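Local structure of vanadium-dependent haloperoxidase (Zobellia galactanivorans, 4CIT) at residues A[110-121]-A[130-141]; A[35-43]-A[301-311]. The protein catalyses, as a vanadium-dependent iodoperoxidase, what is probably the oxidation of iodide by hydrogen peroxide at a bound vanadate. All blocks are in the same frame, centred on the assembly; numbering follows the deposited sequence.

Interaction 1 of 2, residues A[110-121]-A[130-141]; sequences LAAVVAHMELSK and MESLRDSLYMVW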
loop_
_atom_site.group_PDB
_atom_site.type_symbol
_atom_site.label_atom_id
_atom_site.label_comp_id
_atom_site.label_asym_id
_atom_site.label_seq_id
_atom_site.Cartn_x
_atom_site.Cartn_y
_atom_site.Cartn_z
ATOM N N LEU A 110 -0.934 15.261 -19.313
ATOM C CA LEU A 110 0.483 15.593 -19.211
ATOM C C LEU A 110 0.737 16.288 -17.838
ATOM O O LEU A 110 1.634 15.953 -17.112
ATOM C CB LEU A 110 0.874 16.467 -20.418
ATOM C CG LEU A 110 2.323 16.929 -20.507
ATOM C CD1 LEU A 110 3.221 15.733 -20.579
ATOM C CD2 LEU A 110 2.531 17.830 -21.711
ATOM N N ALA A 111 -0.052 17.285 -17.502
ATOM C CA ALA A 111 0.095 17.971 -16.217
ATOM C C ALA A 111 -0.011 17.029 -15.054
ATOM O O ALA A 111 0.798 17.102 -14.133
ATOM C CB ALA A 111 -0.884 19.092 -16.048
ATOM N N ALA A 112 -0.938 16.069 -15.163
ATOM C CA ALA A 112 -1.163 15.060 -14.086
ATOM C C ALA A 112 0.086 14.198 -13.914
ATOM O O ALA A 112 0.452 13.921 -12.762
ATOM C CB ALA A 112 -2.378 14.227 -14.395
ATOM N N VAL A 113 0.698 13.718 -15.008
ATOM C CA VAL A 113 1.950 12.928 -14.932
ATOM C C VAL A 113 3.092 13.751 -14.332
ATOM O O VAL A 113 3.845 13.269 -13.500
ATOM C CB VAL A 113 2.368 12.233 -16.244
ATOM C CG1 VAL A 113 3.636 11.447 -15.984
ATOM C CG2 VAL A 113 1.181 11.345 -16.689
ATOM N N VAL A 114 3.175 15.001 -14.688
ATOM C CA VAL A 114 4.219 15.890 -14.173
ATOM C C VAL A 114 4.052 16.037 -12.682
ATOM O O VAL A 114 5.005 15.919 -11.921
ATOM C CB VAL A 114 4.110 17.302 -14.865
ATOM C CG1 VAL A 114 4.821 18.383 -14.077
ATOM C CG2 VAL A 114 4.766 17.304 -16.250
ATOM N N ALA A 115 2.806 16.292 -12.243
ATOM C CA ALA A 115 2.520 16.382 -10.761
ATOM C C ALA A 115 2.920 15.083 -10.011
ATOM O O ALA A 115 3.560 15.131 -8.921
ATOM C CB ALA A 115 1.077 16.751 -10.554
ATOM N N HIS A 116 2.522 13.947 -10.590
ATOM C CA HIS A 116 2.781 12.618 -9.986
ATOM C C HIS A 116 4.321 12.428 -9.814
ATOM O O HIS A 116 4.803 12.061 -8.738
ATOM C CB HIS A 116 2.172 11.533 -10.824
ATOM C CG HIS A 116 2.202 10.210 -10.179
ATOM N ND1 HIS A 116 3.348 9.455 -10.094
ATOM C CD2 HIS A 116 1.225 9.508 -9.534
ATOM C CE1 HIS A 116 3.086 8.364 -9.375
ATOM N NE2 HIS A 116 1.801 8.364 -9.058
ATOM N N MET A 117 5.089 12.695 -10.896
ATOM C CA MET A 117 6.516 12.507 -10.816
ATOM C C MET A 117 7.157 13.449 -9.842
ATOM O O MET A 117 8.057 13.078 -9.105
ATOM C CB MET A 117 7.167 12.630 -12.198
ATOM C CG MET A 117 6.745 11.589 -13.160
ATOM S SD MET A 117 7.644 11.478 -14.783
ATOM C CE MET A 117 7.129 13.062 -15.465
ATOM N N GLU A 118 6.730 14.715 -9.848
ATOM C CA GLU A 118 7.367 15.678 -8.958
ATOM C C GLU A 118 7.143 15.315 -7.471
ATOM O O GLU A 118 8.063 15.303 -6.672
ATOM C CB GLU A 118 6.709 17.095 -9.173
ATOM C CG GLU A 118 7.029 18.157 -8.134
ATOM C CD GLU A 118 8.485 18.517 -7.974
ATOM O OE1 GLU A 118 9.310 18.195 -8.819
ATOM O OE2 GLU A 118 8.852 18.988 -6.860
ATOM N N LEU A 119 5.903 14.924 -7.098
ATOM C CA LEU A 119 5.663 14.532 -5.703
ATOM C C LEU A 119 6.324 13.219 -5.355
ATOM O O LEU A 119 6.859 13.088 -4.245
ATOM C CB LEU A 119 4.177 14.482 -5.373
ATOM C CG LEU A 119 3.602 15.871 -5.456
ATOM C CD1 LEU A 119 2.185 15.765 -5.144
ATOM C CD2 LEU A 119 4.189 16.829 -4.441
ATOM N N SER A 120 6.322 12.284 -6.287
ATOM C CA SER A 120 7.025 11.029 -6.080
ATOM C C SER A 120 8.542 11.299 -5.751
ATOM O O SER A 120 9.078 10.753 -4.817
ATOM C CB SER A 120 6.921 10.143 -7.236
ATOM O OG SER A 120 5.610 9.663 -7.400
ATOM N N LYS A 121 9.167 12.184 -6.519
ATOM C CA LYS A 121 10.546 12.618 -6.326
ATOM C C LYS A 121 10.718 13.196 -4.954
ATOM O O LYS A 121 11.700 12.856 -4.285
ATOM C CB LYS A 121 10.938 13.643 -7.364
ATOM C CG LYS A 121 12.372 14.117 -7.411
ATOM C CD LYS A 121 12.427 15.525 -8.001
ATOM C CE LYS A 121 12.000 16.539 -6.943
ATOM N NZ LYS A 121 11.871 17.910 -7.552
ATOM N N MET A 130 14.307 9.372 -9.919
ATOM C CA MET A 130 13.033 9.871 -10.548
ATOM C C MET A 130 13.348 10.897 -11.607
ATOM O O MET A 130 12.694 10.924 -12.636
ATOM C CB MET A 130 12.078 10.493 -9.566
ATOM C CG MET A 130 11.293 9.581 -8.653
ATOM S SD MET A 130 10.140 8.441 -9.423
ATOM C CE MET A 130 9.351 9.528 -10.620
ATOM N N GLU A 131 14.311 11.771 -11.337
ATOM C CA GLU A 131 14.625 12.814 -12.297
ATOM C C GLU A 131 15.046 12.210 -13.647
ATOM O O GLU A 131 14.791 12.802 -14.671
ATOM C CB GLU A 131 15.710 13.736 -11.758
ATOM C CG GLU A 131 15.206 14.612 -10.633
ATOM C CD GLU A 131 16.353 15.280 -9.844
ATOM O OE1 GLU A 131 17.558 14.900 -9.975
ATOM O OE2 GLU A 131 16.039 16.156 -9.087
ATOM N N SER A 132 15.721 11.047 -13.664
ATOM C CA SER A 132 16.117 10.428 -14.918
ATOM C C SER A 132 14.915 10.004 -15.737
ATOM O O SER A 132 14.892 10.198 -16.974
ATOM C CB SER A 132 17.134 9.236 -14.763
ATOM O OG SER A 132 16.497 8.338 -13.871
ATOM N N LEU A 133 13.896 9.463 -15.083
ATOM C CA LEU A 133 12.710 8.999 -15.787
ATOM C C LEU A 133 11.986 10.254 -16.334
ATOM O O LEU A 133 11.618 10.313 -17.515
ATOM C CB LEU A 133 11.730 8.332 -14.832
ATOM C CG LEU A 133 10.328 8.045 -15.429
ATOM C CD1 LEU A 133 10.449 7.037 -16.532
ATOM C CD2 LEU A 133 9.346 7.564 -14.368
ATOM N N ARG A 134 11.812 11.220 -15.449
ATOM C CA ARG A 134 11.153 12.482 -15.800
ATOM C C ARG A 134 11.862 13.148 -17.002
ATOM O O ARG A 134 11.211 13.584 -17.997
ATOM C CB ARG A 134 11.249 13.441 -14.636
ATOM C CG ARG A 134 10.661 14.780 -14.900
ATOM C CD ARG A 134 11.077 15.729 -13.781
ATOM N NE ARG A 134 12.476 16.086 -13.916
ATOM C CZ ARG A 134 13.175 16.746 -12.984
ATOM N NH1 ARG A 134 12.620 17.150 -11.820
ATOM N NH2 ARG A 134 14.473 16.961 -13.161
ATOM N N ASP A 135 13.194 13.283 -16.911
ATOM C CA ASP A 135 13.915 14.039 -17.966
ATOM C C ASP A 135 13.835 13.374 -19.361
ATOM O O ASP A 135 13.824 14.032 -20.382
ATOM C CB ASP A 135 15.361 14.312 -17.508
ATOM C CG ASP A 135 15.439 15.274 -16.320
ATOM O OD1 ASP A 135 14.468 16.026 -16.011
ATOM O OD2 ASP A 135 16.575 15.321 -15.739
ATOM N N SER A 136 13.693 12.037 -19.377
ATOM C CA SER A 136 13.635 11.334 -20.584
ATOM C C SER A 136 12.302 11.517 -21.259
ATOM O O SER A 136 12.253 11.633 -22.475
ATOM C CB SER A 136 13.981 9.844 -20.360
ATOM O OG SER A 136 12.798 9.284 -19.766
ATOM N N LEU A 137 11.240 11.617 -20.485
ATOM C CA LEU A 137 9.884 11.955 -21.009
ATOM C C LEU A 137 9.818 13.408 -21.419
ATOM O O LEU A 137 9.325 13.769 -22.521
ATOM C CB LEU A 137 8.844 11.711 -19.929
ATOM C CG LEU A 137 8.581 10.216 -19.698
ATOM C CD1 LEU A 137 7.654 10.053 -18.489
ATOM C CD2 LEU A 137 7.920 9.644 -20.925
ATOM N N TYR A 138 10.364 14.257 -20.586
ATOM C CA TYR A 138 10.341 15.662 -20.908
ATOM C C TYR A 138 11.032 15.907 -22.302
ATOM O O TYR A 138 10.635 16.760 -23.109
ATOM C CB TYR A 138 11.118 16.496 -19.863
ATOM C CG TYR A 138 10.393 16.821 -18.586
ATOM C CD1 TYR A 138 9.202 16.202 -18.230
ATOM C CD2 TYR A 138 10.961 17.736 -17.710
ATOM C CE1 TYR A 138 8.532 16.621 -17.073
ATOM C CE2 TYR A 138 10.330 18.075 -16.469
ATOM C CZ TYR A 138 9.116 17.516 -16.204
ATOM O OH TYR A 138 8.499 17.846 -14.987
ATOM N N MET A 139 12.125 15.246 -22.511
ATOM C CA MET A 139 12.877 15.512 -23.743
ATOM C C MET A 139 12.051 15.203 -24.974
ATOM O O MET A 139 12.035 15.979 -25.957
ATOM C CB MET A 139 14.240 14.694 -23.728
ATOM C CG MET A 139 15.024 14.917 -24.953
ATOM S SD MET A 139 16.520 13.758 -24.949
ATOM C CE MET A 139 17.298 14.526 -23.629
ATOM N N VAL A 140 11.242 14.131 -24.950
ATOM C CA VAL A 140 10.446 13.783 -26.100
ATOM C C VAL A 140 9.292 14.769 -26.202
ATOM O O VAL A 140 8.928 15.245 -27.286
ATOM C CB VAL A 140 9.870 12.371 -25.950
ATOM C CG1 VAL A 140 8.809 12.118 -27.049
ATOM C CG2 VAL A 140 10.998 11.384 -26.115
ATOM N N TRP A 141 8.678 15.087 -25.054
ATOM C CA TRP A 141 7.521 15.982 -25.115
ATOM C C TRP A 141 7.904 17.365 -25.617
ATOM O O TRP A 141 7.148 17.949 -26.440
ATOM C CB TRP A 141 6.919 16.124 -23.705
ATOM C CG TRP A 141 6.253 14.907 -23.193
ATOM C CD1 TRP A 141 5.766 13.868 -23.892
ATOM C CD2 TRP A 141 6.030 14.592 -21.768
ATOM N NE1 TRP A 141 5.256 12.892 -22.999
ATOM C CE2 TRP A 141 5.401 13.328 -21.712
ATOM C CE3 TRP A 141 6.342 15.246 -20.583
ATOM C CZ2 TRP A 141 5.005 12.737 -20.493
ATOM C CZ3 TRP A 141 5.917 14.665 -19.341
ATOM C CH2 TRP A 141 5.279 13.401 -19.331
HETATM O O HOH W 1 7.769 16.109 -12.916
HETATM O O HOH W 2 9.700 17.340 -11.201
HETATM O O HOH W 3 14.088 18.141 -9.762
#
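Met117 of helix 108-123 packs as a knob into a hole on helix 128-144, in an antiparallel helical hairpin near one end of this mostly helical haloperoxidase. The two helices follow each other in the chain. Their axes here come within 10.0 Å at an angle of 160° between directions. No direct hydrogen bond joins the segments; the contact is apolar inside and water-bridged along one flank.

The knob sits among Met130, Leu133, Arg134 and Leu137. Its chi1 of -64° and extended chi2 carry Met117 SD to the backbone at Arg134 CA, 3.8 Å away. The bend at chi3 then turns Met117 CE toward Tyr138, where it meets CE1 of that ring at 4.1 Å. From the other helix, Met130 brings its CE to the CB of Met117 in the conformer given here, one of two modelled. Farther along, Val113 CG1 meets the edge of the Trp141 ring, near its plane. Leu110 is placed over one face of the same indole, but doubtfully: the modelled approach is too close and a second conformer exists. Ile34 and Ile36 also touch Trp141.

The polar flank is tied by water. One water donates to Val114 O and also bonds Tyr138 OH, at 2.8 Å. Arg134 NH1 donates to two others, one reaching Glu118 OE1 and one shared with Lys121 and Glu131. Lys121 NZ lies 4.4 Å from Arg134 NH1, but each cation has a carboxylate in its own helix. Lys121 is bridged to Glu118, which probably offsets the like charges. Arg134 grips Asp135 side-on, with NE and NH2 both donating to OD1, at 2.9 Å from NE and 3.0 Å from NH2.

Interaction 2 of 2, residues A[35-43]-A[301-311]; sequences NITPEELDA and RKTNSDFAKTL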
loop_
_atom_site.group_PDB
_atom_site.type_symbol
_atom_site.label_atom_id
_atom_site.label_comp_id
_atom_site.label_asym_id
_atom_site.label_seq_id
_atom_site.Cartn_x
_atom_site.Cartn_y
_atom_site.Cartn_z
ATOM N N ASN A 35 0.461 12.543 -26.797
ATOM C CA ASN A 35 -0.482 11.490 -26.380
ATOM C C ASN A 35 0.028 10.908 -25.085
ATOM O O ASN A 35 1.084 10.266 -25.067
ATOM C CB ASN A 35 -0.629 10.330 -27.409
ATOM C CG ASN A 35 -1.684 9.257 -26.988
ATOM O OD1 ASN A 35 -2.752 9.553 -26.399
ATOM N ND2 ASN A 35 -1.339 7.978 -27.230
ATOM N N ILE A 36 -0.710 11.145 -24.016
ATOM C CA ILE A 36 -0.343 10.672 -22.710
ATOM C C ILE A 36 -1.227 9.458 -22.497
ATOM O O ILE A 36 -2.411 9.489 -22.737
ATOM C CB ILE A 36 -0.662 11.727 -21.645
ATOM C CG1 ILE A 36 0.139 12.973 -21.860
ATOM C CG2 ILE A 36 -0.360 11.151 -20.245
ATOM C CD1 ILE A 36 1.629 12.791 -21.825
ATOM N N THR A 37 -0.656 8.358 -22.046
ATOM C CA THR A 37 -1.474 7.169 -21.811
ATOM C C THR A 37 -1.320 6.705 -20.333
ATOM O O THR A 37 -0.444 7.162 -19.599
ATOM C CB THR A 37 -1.034 5.999 -22.680
ATOM O OG1 THR A 37 0.343 5.765 -22.395
ATOM C CG2 THR A 37 -1.353 6.304 -24.197
ATOM N N PRO A 38 -2.198 5.793 -19.914
ATOM C CA PRO A 38 -2.084 5.331 -18.517
ATOM C C PRO A 38 -0.765 4.658 -18.275
ATOM O O PRO A 38 -0.238 4.677 -17.128
ATOM C CB PRO A 38 -3.207 4.287 -18.386
ATOM C CG PRO A 38 -4.059 4.399 -19.627
ATOM C CD PRO A 38 -3.412 5.309 -20.609
ATOM N N GLU A 39 -0.155 4.129 -19.332
ATOM C CA GLU A 39 1.170 3.486 -19.116
ATOM C C GLU A 39 2.287 4.461 -18.647
ATOM O O GLU A 39 3.256 4.013 -18.046
ATOM C CB GLU A 39 1.555 2.635 -20.308
ATOM C CG GLU A 39 0.580 1.427 -20.514
ATOM C CD GLU A 39 -0.719 1.641 -21.319
ATOM O OE1 GLU A 39 -1.208 2.778 -21.675
ATOM O OE2 GLU A 39 -1.302 0.591 -21.636
ATOM N N GLU A 40 2.141 5.782 -18.900
ATOM C CA GLU A 40 3.088 6.703 -18.425
ATOM C C GLU A 40 2.920 6.949 -16.910
ATOM O O GLU A 40 3.891 7.181 -16.185
ATOM C CB GLU A 40 3.026 8.012 -19.244
ATOM C CG GLU A 40 3.735 7.705 -20.566
ATOM C CD GLU A 40 3.341 8.551 -21.716
ATOM O OE1 GLU A 40 2.305 9.247 -21.606
ATOM O OE2 GLU A 40 4.062 8.492 -22.745
ATOM N N LEU A 41 1.677 6.901 -16.432
ATOM C CA LEU A 41 1.461 6.917 -14.998
ATOM C C LEU A 41 2.098 5.657 -14.386
ATOM O O LEU A 41 2.808 5.718 -13.334
ATOM C CB LEU A 41 -0.018 6.992 -14.754
ATOM C CG LEU A 41 -0.528 6.940 -13.314
ATOM C CD1 LEU A 41 0.024 8.048 -12.482
ATOM C CD2 LEU A 41 -2.071 6.970 -13.297
ATOM N N ASP A 42 1.844 4.509 -15.032
ATOM C CA ASP A 42 2.437 3.283 -14.549
ATOM C C ASP A 42 3.976 3.348 -14.476
ATOM O O ASP A 42 4.572 2.742 -13.575
ATOM C CB ASP A 42 2.035 2.055 -15.426
ATOM C CG ASP A 42 0.556 1.677 -15.313
ATOM O OD1 ASP A 42 -0.084 2.044 -14.260
ATOM O OD2 ASP A 42 0.061 0.963 -16.249
ATOM N N ALA A 43 4.596 3.968 -15.474
ATOM C CA ALA A 43 6.039 4.182 -15.501
ATOM C C ALA A 43 6.513 4.900 -14.210
ATOM O O ALA A 43 7.487 4.516 -13.580
ATOM C CB ALA A 43 6.441 4.912 -16.769
ATOM N N ARG A 301 -5.081 -2.398 -16.685
ATOM C CA ARG A 301 -4.594 -2.700 -18.027
ATOM C C ARG A 301 -5.498 -3.750 -18.686
ATOM O O ARG A 301 -5.898 -3.603 -19.886
ATOM C CB ARG A 301 -3.138 -3.137 -18.006
ATOM C CG ARG A 301 -2.176 -2.061 -17.533
ATOM C CD ARG A 301 -1.982 -0.871 -18.518
ATOM N NE ARG A 301 -3.178 -0.048 -18.589
ATOM C CZ ARG A 301 -3.554 0.766 -17.579
ATOM N NH1 ARG A 301 -2.760 0.955 -16.425
ATOM N NH2 ARG A 301 -4.684 1.395 -17.721
ATOM N N LYS A 302 -5.915 -4.769 -17.915
ATOM C CA LYS A 302 -6.764 -5.908 -18.419
ATOM C C LYS A 302 -8.154 -5.431 -18.914
ATOM O O LYS A 302 -8.694 -6.004 -19.837
ATOM C CB LYS A 302 -6.944 -6.997 -17.341
ATOM C CG LYS A 302 -7.654 -8.267 -17.796
ATOM C CD LYS A 302 -7.651 -9.385 -16.716
ATOM C CE LYS A 302 -8.497 -10.592 -17.146
ATOM N NZ LYS A 302 -9.891 -10.633 -16.535
ATOM N N THR A 303 -8.629 -4.326 -18.372
ATOM C CA THR A 303 -9.889 -3.694 -18.700
ATOM C C THR A 303 -9.759 -2.564 -19.730
ATOM O O THR A 303 -10.746 -1.904 -20.024
ATOM C CB THR A 303 -10.602 -3.225 -17.441
ATOM O OG1 THR A 303 -9.769 -2.320 -16.669
ATOM C CG2 THR A 303 -11.078 -4.366 -16.603
ATOM N N ASN A 304 -8.544 -2.331 -20.199
ATOM C CA ASN A 304 -8.236 -1.203 -21.112
ATOM C C ASN A 304 -8.731 0.077 -20.568
ATOM O O ASN A 304 -9.297 0.895 -21.301
ATOM C CB ASN A 304 -8.885 -1.461 -22.489
ATOM C CG ASN A 304 -8.332 -2.706 -23.129
ATOM O OD1 ASN A 304 -9.080 -3.618 -23.534
ATOM N ND2 ASN A 304 -7.014 -2.799 -23.165
ATOM N N SER A 305 -8.573 0.298 -19.258
ATOM C CA SER A 305 -9.107 1.502 -18.630
ATOM C C SER A 305 -8.311 2.714 -19.116
ATOM O O SER A 305 -7.058 2.646 -19.251
ATOM C CB SER A 305 -8.899 1.399 -17.117
ATOM O OG SER A 305 -9.711 0.334 -16.598
ATOM N N ASP A 306 -9.060 3.781 -19.415
ATOM C CA ASP A 306 -8.431 4.985 -19.919
ATOM C C ASP A 306 -7.638 5.747 -18.783
ATOM O O ASP A 306 -7.579 5.302 -17.638
ATOM C CB ASP A 306 -9.416 5.862 -20.706
ATOM C CG ASP A 306 -10.454 6.524 -19.854
ATOM O OD1 ASP A 306 -10.347 6.551 -18.611
ATOM O OD2 ASP A 306 -11.464 7.057 -20.444
ATOM N N PHE A 307 -6.991 6.838 -19.119
ATOM C CA PHE A 307 -6.157 7.548 -18.158
ATOM C C PHE A 307 -6.930 7.890 -16.906
ATOM O O PHE A 307 -6.448 7.694 -15.763
ATOM C CB PHE A 307 -5.602 8.816 -18.790
ATOM C CG PHE A 307 -4.573 9.488 -17.921
ATOM C CD1 PHE A 307 -4.939 10.479 -16.962
ATOM C CD2 PHE A 307 -3.215 9.181 -18.044
ATOM C CE1 PHE A 307 -3.996 11.124 -16.209
ATOM C CE2 PHE A 307 -2.262 9.857 -17.301
ATOM C CZ PHE A 307 -2.644 10.751 -16.319
ATOM N N ALA A 308 -8.092 8.535 -17.060
ATOM C CA ALA A 308 -8.900 8.957 -15.928
ATOM C C ALA A 308 -9.428 7.820 -15.074
ATOM O O ALA A 308 -9.367 7.937 -13.847
ATOM C CB ALA A 308 -10.040 9.881 -16.333
ATOM N N LYS A 309 -9.892 6.738 -15.688
ATOM C CA LYS A 309 -10.414 5.585 -14.953
ATOM C C LYS A 309 -9.255 4.889 -14.206
ATOM O O LYS A 309 -9.394 4.513 -13.064
ATOM C CB LYS A 309 -11.078 4.621 -15.886
ATOM C CG LYS A 309 -11.542 3.301 -15.303
ATOM C CD LYS A 309 -12.541 3.469 -14.241
ATOM C CE LYS A 309 -13.123 2.074 -13.865
ATOM N NZ LYS A 309 -13.908 1.403 -14.956
ATOM N N THR A 310 -8.150 4.797 -14.867
ATOM C CA THR A 310 -6.916 4.226 -14.212
ATOM C C THR A 310 -6.563 5.022 -12.964
ATOM O O THR A 310 -6.298 4.460 -11.896
ATOM C CB THR A 310 -5.735 4.179 -15.176
ATOM O OG1 THR A 310 -6.064 3.324 -16.237
ATOM C CG2 THR A 310 -4.438 3.631 -14.499
ATOM N N LEU A 311 -6.461 6.355 -13.085
ATOM C CA LEU A 311 -6.168 7.210 -11.934
ATOM C C LEU A 311 -7.125 7.193 -10.838
ATOM O O LEU A 311 -6.771 7.139 -9.685
ATOM C CB LEU A 311 -5.917 8.612 -12.441
ATOM C CG LEU A 311 -5.193 9.581 -11.617
ATOM C CD1 LEU A 311 -3.948 9.001 -10.913
ATOM C CD2 LEU A 311 -4.862 10.764 -12.545
#
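Asp42 and Arg301 reach toward each other across the contact, and Arg301 NH1 donates to Asp42 OD2 at 2.8 Å. The bond is bent, with an N-H...O angle of 137°. The oxygen is met on its syn side, and the carboxylate and guanidinium planes are turned 44° apart. Asp42 OD1 is bonded elsewhere, to Tyr314 OH. Pro38 lies over one face of the same guanidinium, with its CB 3.3 Å from Arg301 NH2. Glu39 OE2 adds a long salt bridge to Arg301 NE at 3.6 Å. Here the attraction is of charge alone, since the oxygen sits off the guanidinium plane and is not reached by its N-H groups.

Arg301 gets there by bending at chi2 and chi3. Its NH2 also donates in plane to Thr310 OG1, at 2.8 Å, so the guanidinium ties together the ends of two successive helices. Helix 288-302 closes in a Schellman motif at Asn304, and helix 307-335 opens with Asp306 as N-cap, its OD1 accepting from Lys309 N. The first turn of helix 38-55 sits against this junction.

On the apolar side the Phe307 and Ile36 side chains run alongside each other in the same direction, with Ile36 CG2 3.7 Å from Phe307 CE2. Thr37 O comes to the ring edge near its plane. Leu41 and Leu311 cross at about a right angle and meet through Leu41 CD2 and Leu311 CD1, 3.7 Å apart.

The centres of the two contacts are about 15 Å apart, on the same side of the chain's centre. Interaction 1 is a local hairpin of helices 108-123 and 128-144. Interaction 2 joins residues 35-43 to residues 301-311, so along the chain it closes a loop that contains interaction 1. The two touch directly. Ile36 CD1 packs on Trp141, and Leu41 CD1 lies 3.5 Å from His116 CD2. Helix 307-335 carries part of the PAP2-family sequence. Residues 35-43, leading into helix 38-55, therefore bring together the hairpin and the start of helix 307-335.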